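Local coordinates for protein dihydropteroate synthase (PDB 6PZ2) that probably catalyses the condensation of p-aminobenzoate with 6-hydroxymethyl-7,8-dihydropterin pyrophosphate to form dihydropteroate, a step of folate biosynthesis, at residues A[147-152]-A[190-195]. Sequence-based numbering, arbitrary orientation. Where two conformers were deposited one is given.
Sequences KDIMES and IEVLRR. With SO4 (sulfate ion), chain E.
M150 and V192 mark where the first turn of helix 149-166 meets helix 186-195, their CA atoms 6.9 Å apart. D148 is the N-cap of helix 149-166: its OD2 accepts from E151 N at 3.0 Å. The same carboxylate takes R195 end-on. R195 NH1 gives a nearly straight bond (165°) to the syn lone pair of D148 OD1 at 2.7 Å, in the guanidinium plane, while R195 NH2 reaches D148 OD2 at 3.2 Å from the opposite face of the carboxylate to E151 N; the two flat groups are turned 44° apart. R195 NH1 also bonds E191 OE2 at 2.6 Å, so one nitrogen bridges two carboxylates and should ease their mutual repulsion. R195 NE has a further salt bridge to E198. Over the guanidinium centre sits M150 CG, 3.5 Å from R195 CZ; the bend at chi2 (-56°) brings M150 SD against V192 CG2. I149 lays CD1 against V192 CG2 and CG2 against the E191 carboxylate. Away from this interface, a sulfate accepts from K147 N. An N-cap aspartate within a D148-E191-R195 salt-bridge network thus joins two successive outer helices of the TIM barrel, linked in sequence through strand 174-177, on the flank of the pterin-binding fold.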
loop_
_atom_site.group_PDB
_atom_site.type_symbol
_atom_site.label_atom_id
_atom_site.label_comp_id
_atom_site.label_asym_id
_atom_site.label_seq_id
_atom_site.Cartn_x
_atom_site.Cartn_y
_atom_site.Cartn_z
ATOM N N LYS A 147 28.204 -11.004 -8.694
ATOM C CA LYS A 147 27.327 -10.672 -9.802
ATOM C C LYS A 147 26.214 -9.727 -9.338
ATOM O O LYS A 147 25.968 -9.549 -8.158
ATOM C CB LYS A 147 26.548 -11.883 -10.315
ATOM C CG LYS A 147 27.361 -13.069 -10.796
ATOM C CD LYS A 147 26.446 -14.200 -11.237
ATOM C CE LYS A 147 27.182 -15.418 -11.754
ATOM N NZ LYS A 147 26.520 -15.967 -12.961
ATOM N N ASP A 148 25.506 -9.198 -10.324
ATOM C CA ASP A 148 24.222 -8.553 -10.141
ATOM C C ASP A 148 23.401 -9.372 -9.128
ATOM O O ASP A 148 23.232 -10.591 -9.296
ATOM C CB ASP A 148 23.503 -8.421 -11.490
ATOM C CG ASP A 148 22.093 -7.870 -11.349
ATOM O OD1 ASP A 148 21.960 -6.659 -11.127
ATOM O OD2 ASP A 148 21.140 -8.670 -11.405
ATOM N N ILE A 149 22.899 -8.709 -8.090
ATOM C CA ILE A 149 22.143 -9.378 -7.043
ATOM C C ILE A 149 20.956 -10.156 -7.627
ATOM O O ILE A 149 20.728 -11.281 -7.205
ATOM C CB ILE A 149 21.702 -8.414 -5.927
ATOM C CG1 ILE A 149 21.038 -9.182 -4.782
ATOM C CG2 ILE A 149 20.804 -7.305 -6.446
ATOM C CD1 ILE A 149 21.080 -8.432 -3.488
ATOM N N MET A 150 20.250 -9.656 -8.627
ATOM C CA MET A 150 19.098 -10.430 -9.110
ATOM C C MET A 150 19.560 -11.634 -9.937
ATOM O O MET A 150 18.866 -12.673 -9.983
ATOM C CB MET A 150 18.167 -9.561 -9.959
ATOM C CG MET A 150 17.565 -8.412 -9.197
ATOM S SD MET A 150 16.665 -8.920 -7.708
ATOM C CE MET A 150 15.291 -9.797 -8.453
ATOM N N GLU A 151 20.706 -11.508 -10.612
ATOM C CA GLU A 151 21.277 -12.649 -11.338
ATOM C C GLU A 151 21.687 -13.716 -10.307
ATOM O O GLU A 151 21.419 -14.879 -10.580
ATOM C CB GLU A 151 22.481 -12.276 -12.219
ATOM C CG GLU A 151 22.189 -11.911 -13.675
ATOM C CD GLU A 151 20.749 -11.918 -14.180
ATOM O OE1 GLU A 151 20.277 -12.995 -14.614
ATOM O OE2 GLU A 151 20.099 -10.841 -14.170
ATOM N N SER A 152 22.318 -13.352 -9.175
ATOM C CA SER A 152 22.716 -14.345 -8.167
ATOM C C SER A 152 21.482 -15.082 -7.644
ATOM O O SER A 152 21.528 -16.295 -7.505
ATOM C CB SER A 152 23.452 -13.769 -6.998
ATOM O OG SER A 152 24.299 -12.751 -7.475
ATOM N N ILE A 190 16.179 -3.077 -0.758
ATOM C CA ILE A 190 15.469 -2.055 -1.575
ATOM C C ILE A 190 15.543 -2.415 -3.062
ATOM O O ILE A 190 14.543 -2.432 -3.835
ATOM C CB ILE A 190 16.018 -0.649 -1.270
ATOM C CG1 ILE A 190 15.610 -0.195 0.130
ATOM C CG2 ILE A 190 15.625 0.378 -2.328
ATOM C CD1 ILE A 190 14.129 -0.141 0.366
ATOM N N GLU A 191 16.741 -2.779 -3.467
ATOM C CA GLU A 191 16.953 -3.070 -4.863
ATOM C C GLU A 191 16.145 -4.291 -5.307
ATOM O O GLU A 191 15.564 -4.320 -6.410
ATOM C CB GLU A 191 18.437 -3.325 -5.119
ATOM C CG GLU A 191 18.646 -3.754 -6.559
ATOM C CD GLU A 191 20.043 -3.637 -7.125
ATOM O OE1 GLU A 191 20.985 -3.400 -6.332
ATOM O OE2 GLU A 191 20.168 -3.860 -8.352
ATOM N N VAL A 192 16.161 -5.325 -4.471
ATOM C CA VAL A 192 15.396 -6.551 -4.771
ATOM C C VAL A 192 13.887 -6.243 -4.852
ATOM O O VAL A 192 13.192 -6.767 -5.721
ATOM C CB VAL A 192 15.716 -7.621 -3.710
ATOM C CG1 VAL A 192 14.736 -8.778 -3.767
ATOM C CG2 VAL A 192 17.151 -8.129 -3.814
ATOM N N LEU A 193 13.362 -5.451 -3.931
ATOM C CA LEU A 193 11.956 -5.045 -3.949
ATOM C C LEU A 193 11.650 -4.274 -5.236
ATOM O O LEU A 193 10.650 -4.572 -5.912
ATOM C CB LEU A 193 11.673 -4.203 -2.705
ATOM C CG LEU A 193 11.596 -4.964 -1.385
ATOM C CD1 LEU A 193 11.463 -4.009 -0.214
ATOM C CD2 LEU A 193 10.433 -5.948 -1.386
ATOM N N ARG A 194 12.544 -3.354 -5.603
ATOM C CA ARG A 194 12.390 -2.539 -6.818
ATOM C C ARG A 194 12.365 -3.453 -8.053
ATOM O O ARG A 194 11.598 -3.225 -8.972
ATOM C CB ARG A 194 13.517 -1.496 -6.873
ATOM C CG ARG A 194 13.305 -0.308 -7.805
ATOM C CD ARG A 194 14.597 0.460 -8.063
ATOM N NE ARG A 194 15.341 0.831 -6.863
ATOM C CZ ARG A 194 16.612 0.523 -6.621
ATOM N NH1 ARG A 194 17.179 0.913 -5.489
ATOM N NH2 ARG A 194 17.312 -0.150 -7.520
ATOM N N ARG A 195 13.201 -4.499 -8.077
ATOM C CA ARG A 195 13.386 -5.306 -9.304
ATOM C C ARG A 195 12.623 -6.639 -9.237
ATOM O O ARG A 195 12.774 -7.487 -10.102
ATOM C CB ARG A 195 14.885 -5.510 -9.540
ATOM C CG ARG A 195 15.645 -4.199 -9.736
ATOM C CD ARG A 195 17.157 -4.399 -9.837
ATOM N NE ARG A 195 17.469 -5.241 -10.981
ATOM C CZ ARG A 195 18.652 -5.785 -11.186
ATOM N NH1 ARG A 195 19.636 -5.464 -10.365
ATOM N NH2 ARG A 195 18.800 -6.691 -12.138
HETATM S S SO4 E . 27.645 -14.397 -6.749
HETATM O O1 SO4 E . 29.050 -14.294 -7.211
HETATM O O2 SO4 E . 27.624 -15.223 -5.522
HETATM O O3 SO4 E . 27.108 -13.065 -6.362
HETATM O O4 SO4 E . 26.857 -15.020 -7.850
#